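Local coordinates for protein peroxin 22 (PDB 5NKZ) that binds the ubiquitin-conjugating enzyme Pex4p through its soluble domain and is probably involved in peroxisome biogenesis, at residues Val93-Thr105 against His120-Arg133. Sequence-based numbering, arbitrary orientation.
Sequences VLKQLSSNINLIT and HLDKFLTNVHEVDR
N102 pairs with F124 and L103 with L125 where strand 124-125 forms the outermost strand, within this chain, of a five-stranded parallel sheet of Rossmann-like order (3-2-1-4-5). N102 N donates to K123 O (3.1 Å), L125 N to N102 O (2.9 Å) and I104 N to L125 O (3.3 Å). On its other side strand 101-103 is bonded to strand 32-36.

The tight part centres on buried N102. With CG beside the backbone N (chi1 -69°), ND2 reaches two carbonyls: D122 O at 3.0 Å, lying in the amide plane, and S99 O at 2.9 Å, tilted from it. With an alanine in place of N102, S99 O and D122 O would probably lose the donor that links them. The L121 and N102 side chains cross at about a right angle, with CB and CG of L121 against CG and ND2 of N102, while L121 CD1 touches L94 O (3.7 Å) in the last turn of helix 87-97. On the opposite face of the sheet, L103 packs its CB on N127 CA, CD1 on the E130 side chain and CD2 near R133 NH1, and I101 CG2 sits over one face of the R133 guanidinium.

The solvent side is looser: F124 shares the N102 face, but its ring leads outward. Beyond L121, the bent K95 chain carries NZ over one face of the H120 imidazole, 3.0 Å above its plane and offset toward the rim.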
loop_
_atom_site.group_PDB
_atom_site.type_symbol
_atom_site.label_atom_id
_atom_site.label_comp_id
_atom_site.label_asym_id
_atom_site.label_seq_id
_atom_site.Cartn_x
_atom_site.Cartn_y
_atom_site.Cartn_z
ATOM N N VAL C 93 -0.586 3.075 -12.954
ATOM C CA VAL C 93 0.619 2.847 -12.178
ATOM C C VAL C 93 1.422 4.151 -12.000
ATOM O O VAL C 93 1.911 4.440 -10.905
ATOM C CB VAL C 93 1.486 1.727 -12.788
ATOM C CG1 VAL C 93 2.801 1.584 -12.011
ATOM C CG2 VAL C 93 0.733 0.404 -12.791
ATOM N N LEU C 94 1.522 4.942 -13.062
ATOM C CA LEU C 94 2.207 6.225 -12.986
ATOM C C LEU C 94 1.519 7.141 -11.980
ATOM O O LEU C 94 2.177 7.727 -11.109
ATOM C CB LEU C 94 2.244 6.902 -14.359
ATOM C CG LEU C 94 3.202 6.303 -15.387
ATOM C CD1 LEU C 94 3.126 7.018 -16.729
ATOM C CD2 LEU C 94 4.612 6.357 -14.825
ATOM N N LYS C 95 0.193 7.240 -12.112
ATOM C CA LYS C 95 -0.652 8.075 -11.235
ATOM C C LYS C 95 -0.653 7.597 -9.815
ATOM O O LYS C 95 -0.678 8.405 -8.912
ATOM C CB LYS C 95 -2.085 8.126 -11.740
ATOM C CG LYS C 95 -2.242 8.962 -13.002
ATOM C CD LYS C 95 -3.332 8.474 -13.945
ATOM C CE LYS C 95 -4.696 8.438 -13.291
ATOM N NZ LYS C 95 -5.260 9.798 -13.103
ATOM N N GLN C 96 -0.596 6.285 -9.611
ATOM C CA GLN C 96 -0.474 5.767 -8.256
ATOM C C GLN C 96 0.880 6.133 -7.699
ATOM O O GLN C 96 0.921 6.564 -6.546
ATOM C CB GLN C 96 -0.708 4.258 -8.162
ATOM C CG GLN C 96 -0.379 3.614 -6.804
ATOM C CD GLN C 96 -0.943 4.329 -5.603
ATOM O OE1 GLN C 96 -2.088 4.738 -5.609
ATOM N NE2 GLN C 96 -0.144 4.469 -4.555
ATOM N N LEU C 97 1.966 5.978 -8.494
ATOM C CA LEU C 97 3.333 6.240 -7.999
ATOM C C LEU C 97 3.540 7.710 -7.720
ATOM O O LEU C 97 4.103 8.064 -6.680
ATOM C CB LEU C 97 4.434 5.712 -8.959
ATOM C CG LEU C 97 4.742 4.202 -8.856
ATOM C CD1 LEU C 97 5.308 3.656 -10.154
ATOM C CD2 LEU C 97 5.673 3.869 -7.696
ATOM N N SER C 98 3.060 8.551 -8.640
ATOM C CA SER C 98 3.254 10.014 -8.600
ATOM C C SER C 98 4.719 10.450 -8.465
ATOM O O SER C 98 5.054 11.238 -7.575
ATOM C CB SER C 98 2.432 10.651 -7.481
ATOM O OG SER C 98 1.092 10.376 -7.727
ATOM N N SER C 99 5.582 9.957 -9.351
ATOM C CA SER C 99 6.972 10.378 -9.303
ATOM C C SER C 99 7.103 11.823 -9.796
ATOM O O SER C 99 6.299 12.302 -10.595
ATOM C CB SER C 99 7.841 9.432 -10.108
ATOM O OG SER C 99 7.931 8.190 -9.452
ATOM N N ASN C 100 8.100 12.523 -9.262
ATOM C CA ASN C 100 8.458 13.888 -9.688
ATOM C C ASN C 100 8.750 13.985 -11.187
ATOM O O ASN C 100 8.432 15.006 -11.797
ATOM C CB ASN C 100 9.717 14.370 -8.972
ATOM C CG ASN C 100 9.511 14.605 -7.481
ATOM O OD1 ASN C 100 8.896 13.825 -6.783
ATOM N ND2 ASN C 100 10.053 15.688 -6.988
ATOM N N ILE C 101 9.402 12.957 -11.756
ATOM C CA ILE C 101 9.776 12.910 -13.178
ATOM C C ILE C 101 9.167 11.679 -13.835
ATOM O O ILE C 101 9.224 10.579 -13.280
ATOM C CB ILE C 101 11.331 12.936 -13.372
ATOM C CG1 ILE C 101 11.951 14.222 -12.753
ATOM C CG2 ILE C 101 11.713 12.845 -14.852
ATOM C CD1 ILE C 101 13.084 13.988 -11.760
ATOM N N ASN C 102 8.603 11.844 -15.016
ATOM C CA ASN C 102 7.882 10.739 -15.605
ATOM C C ASN C 102 8.362 10.601 -17.019
ATOM O O ASN C 102 8.073 11.444 -17.848
ATOM C CB ASN C 102 6.333 10.916 -15.497
ATOM C CG ASN C 102 5.806 10.792 -14.057
ATOM O OD1 ASN C 102 5.537 9.676 -13.570
ATOM N ND2 ASN C 102 5.664 11.922 -13.371
ATOM N N LEU C 103 9.139 9.559 -17.269
ATOM C CA LEU C 103 9.706 9.296 -18.580
ATOM C C LEU C 103 8.963 8.182 -19.256
ATOM O O LEU C 103 8.914 7.056 -18.739
ATOM C CB LEU C 103 11.158 8.885 -18.465
ATOM C CG LEU C 103 12.028 9.815 -17.652
ATOM C CD1 LEU C 103 13.369 9.108 -17.497
ATOM C CD2 LEU C 103 12.131 11.175 -18.340
ATOM N N ILE C 104 8.449 8.493 -20.441
ATOM C CA ILE C 104 7.600 7.581 -21.187
ATOM C C ILE C 104 7.499 8.076 -22.627
ATOM O O ILE C 104 7.168 9.249 -22.845
ATOM C CB ILE C 104 6.186 7.486 -20.504
ATOM C CG1 ILE C 104 5.139 6.877 -21.459
ATOM C CG2 ILE C 104 5.709 8.847 -19.956
ATOM C CD1 ILE C 104 3.884 6.323 -20.797
ATOM N N THR C 105 7.819 7.237 -23.607
ATOM C CA THR C 105 7.554 7.632 -24.994
ATOM C C THR C 105 6.164 7.121 -25.285
ATOM O O THR C 105 5.962 5.904 -25.404
ATOM C CB THR C 105 8.531 7.041 -26.025
ATOM O OG1 THR C 105 8.674 5.655 -25.765
ATOM C CG2 THR C 105 9.886 7.689 -25.948
ATOM N N HIS C 120 -2.185 14.822 -14.386
ATOM C CA HIS C 120 -1.920 14.577 -12.932
ATOM C C HIS C 120 -0.419 14.524 -12.601
ATOM O O HIS C 120 -0.069 14.714 -11.443
ATOM C CB HIS C 120 -2.496 13.230 -12.484
ATOM C CG HIS C 120 -3.987 13.159 -12.541
ATOM N ND1 HIS C 120 -4.693 12.801 -13.675
ATOM C CD2 HIS C 120 -4.911 13.401 -11.587
ATOM C CE1 HIS C 120 -5.987 12.831 -13.415
ATOM N NE2 HIS C 120 -6.146 13.182 -12.151
ATOM N N LEU C 121 0.429 14.236 -13.599
ATOM C CA LEU C 121 1.850 13.876 -13.388
ATOM C C LEU C 121 2.797 15.077 -13.536
ATOM O O LEU C 121 2.714 15.810 -14.533
ATOM C CB LEU C 121 2.315 12.836 -14.440
ATOM C CG LEU C 121 1.900 11.375 -14.628
ATOM C CD1 LEU C 121 1.684 10.716 -13.275
ATOM C CD2 LEU C 121 0.708 11.202 -15.572
ATOM N N ASP C 122 3.705 15.246 -12.572
ATOM C CA ASP C 122 4.677 16.340 -12.570
ATOM C C ASP C 122 5.773 15.931 -13.547
ATOM O O ASP C 122 6.301 14.833 -13.430
ATOM C CB ASP C 122 5.314 16.616 -11.170
ATOM C CG ASP C 122 4.820 15.657 -10.032
ATOM O OD1 ASP C 122 3.874 14.837 -10.210
ATOM O OD2 ASP C 122 5.401 15.729 -8.922
ATOM N N LYS C 123 6.073 16.789 -14.531
ATOM C CA LYS C 123 7.313 16.744 -15.354
ATOM C C LYS C 123 7.385 15.505 -16.237
ATOM O O LYS C 123 8.312 14.704 -16.124
ATOM C CB LYS C 123 8.587 16.927 -14.477
ATOM C CG LYS C 123 8.919 18.381 -14.132
ATOM C CD LYS C 123 9.503 19.151 -15.319
ATOM C CE LYS C 123 11.025 19.251 -15.224
ATOM N NZ LYS C 123 11.666 19.717 -16.488
ATOM N N PHE C 124 6.387 15.327 -17.103
ATOM C CA PHE C 124 6.438 14.231 -18.052
ATOM C C PHE C 124 7.520 14.708 -19.012
ATOM O O PHE C 124 7.596 15.884 -19.291
ATOM C CB PHE C 124 5.075 13.930 -18.741
ATOM C CG PHE C 124 4.880 14.610 -20.112
ATOM C CD1 PHE C 124 5.359 14.003 -21.312
ATOM C CD2 PHE C 124 4.241 15.887 -20.226
ATOM C CE1 PHE C 124 5.205 14.645 -22.561
ATOM C CE2 PHE C 124 4.078 16.513 -21.480
ATOM C CZ PHE C 124 4.561 15.895 -22.646
ATOM N N LEU C 125 8.375 13.806 -19.485
ATOM C CA LEU C 125 9.158 14.051 -20.688
ATOM C C LEU C 125 9.276 12.713 -21.428
ATOM O O LEU C 125 9.290 11.630 -20.795
ATOM C CB LEU C 125 10.542 14.659 -20.379
ATOM C CG LEU C 125 10.694 16.209 -20.407
ATOM C CD1 LEU C 125 9.850 16.843 -21.520
ATOM C CD2 LEU C 125 10.457 16.891 -19.056
ATOM N N THR C 126 9.375 12.794 -22.760
ATOM C CA THR C 126 9.695 11.637 -23.600
ATOM C C THR C 126 10.955 10.916 -23.060
ATOM O O THR C 126 11.880 11.529 -22.499
ATOM C CB THR C 126 9.806 11.989 -25.106
ATOM O OG1 THR C 126 10.007 10.797 -25.867
ATOM C CG2 THR C 126 10.947 13.026 -25.437
ATOM N N ASN C 127 10.921 9.600 -23.159
ATOM C CA ASN C 127 11.905 8.743 -22.523
ATOM C C ASN C 127 13.358 8.972 -23.007
ATOM O O ASN C 127 14.321 8.686 -22.277
ATOM C CB ASN C 127 11.477 7.297 -22.740
ATOM C CG ASN C 127 12.563 6.333 -22.404
ATOM O OD1 ASN C 127 13.091 6.352 -21.295
ATOM N ND2 ASN C 127 12.955 5.524 -23.381
ATOM N N VAL C 128 13.495 9.518 -24.214
ATOM C CA VAL C 128 14.800 9.842 -24.812
ATOM C C VAL C 128 15.658 10.760 -23.888
ATOM O O VAL C 128 16.881 10.655 -23.854
ATOM C CB VAL C 128 14.656 10.467 -26.238
ATOM C CG1 VAL C 128 15.997 10.418 -26.952
ATOM C CG2 VAL C 128 13.587 9.759 -27.095
ATOM N N HIS C 129 15.008 11.625 -23.098
ATOM C CA HIS C 129 15.700 12.532 -22.169
ATOM C C HIS C 129 15.993 11.924 -20.827
ATOM O O HIS C 129 16.139 12.636 -19.828
ATOM C CB HIS C 129 14.917 13.867 -22.031
ATOM C CG HIS C 129 15.023 14.735 -23.259
ATOM N ND1 HIS C 129 16.166 15.450 -23.573
ATOM C CD2 HIS C 129 14.161 14.933 -24.288
ATOM C CE1 HIS C 129 15.994 16.063 -24.730
ATOM N NE2 HIS C 129 14.788 15.765 -25.183
ATOM N N GLU C 130 16.170 10.613 -20.799
ATOM C CA GLU C 130 16.731 9.945 -19.638
ATOM C C GLU C 130 17.957 10.690 -19.030
ATOM O O GLU C 130 17.990 11.027 -17.857
ATOM C CB GLU C 130 17.109 8.508 -20.027
ATOM C CG GLU C 130 17.958 7.766 -18.994
ATOM C CD GLU C 130 17.365 7.859 -17.592
ATOM O OE1 GLU C 130 16.131 7.603 -17.552
ATOM O OE2 GLU C 130 18.078 8.259 -16.587
ATOM N N VAL C 131 18.940 10.923 -19.888
ATOM C CA VAL C 131 20.306 11.338 -19.532
ATOM C C VAL C 131 20.437 12.680 -18.768
ATOM O O VAL C 131 21.384 12.894 -18.009
ATOM C CB VAL C 131 21.209 11.290 -20.804
ATOM C CG1 VAL C 131 21.616 9.835 -21.096
ATOM C CG2 VAL C 131 20.561 11.950 -22.053
ATOM N N ASP C 132 19.432 13.536 -18.952
ATOM C CA ASP C 132 19.220 14.755 -18.156
ATOM C C ASP C 132 19.026 14.466 -16.640
ATOM O O ASP C 132 19.476 15.261 -15.801
ATOM C CB ASP C 132 18.038 15.556 -18.753
ATOM C CG ASP C 132 18.292 15.997 -20.227
ATOM O OD1 ASP C 132 19.446 16.370 -20.558
ATOM O OD2 ASP C 132 17.354 15.969 -21.061
ATOM N N ARG C 133 18.378 13.334 -16.302
ATOM C CA ARG C 133 18.387 12.767 -14.923
ATOM C C ARG C 133 18.695 11.258 -15.012
ATOM O O ARG C 133 18.965 10.571 -14.023
ATOM C CB ARG C 133 17.049 12.996 -14.206
ATOM C CG ARG C 133 16.315 14.299 -14.510
ATOM C CD ARG C 133 15.374 14.230 -15.713
ATOM N NE ARG C 133 14.688 15.510 -15.915
ATOM C CZ ARG C 133 13.922 15.816 -16.969
ATOM N NH1 ARG C 133 13.709 14.932 -17.963
ATOM N NH2 ARG C 133 13.359 17.025 -17.027
#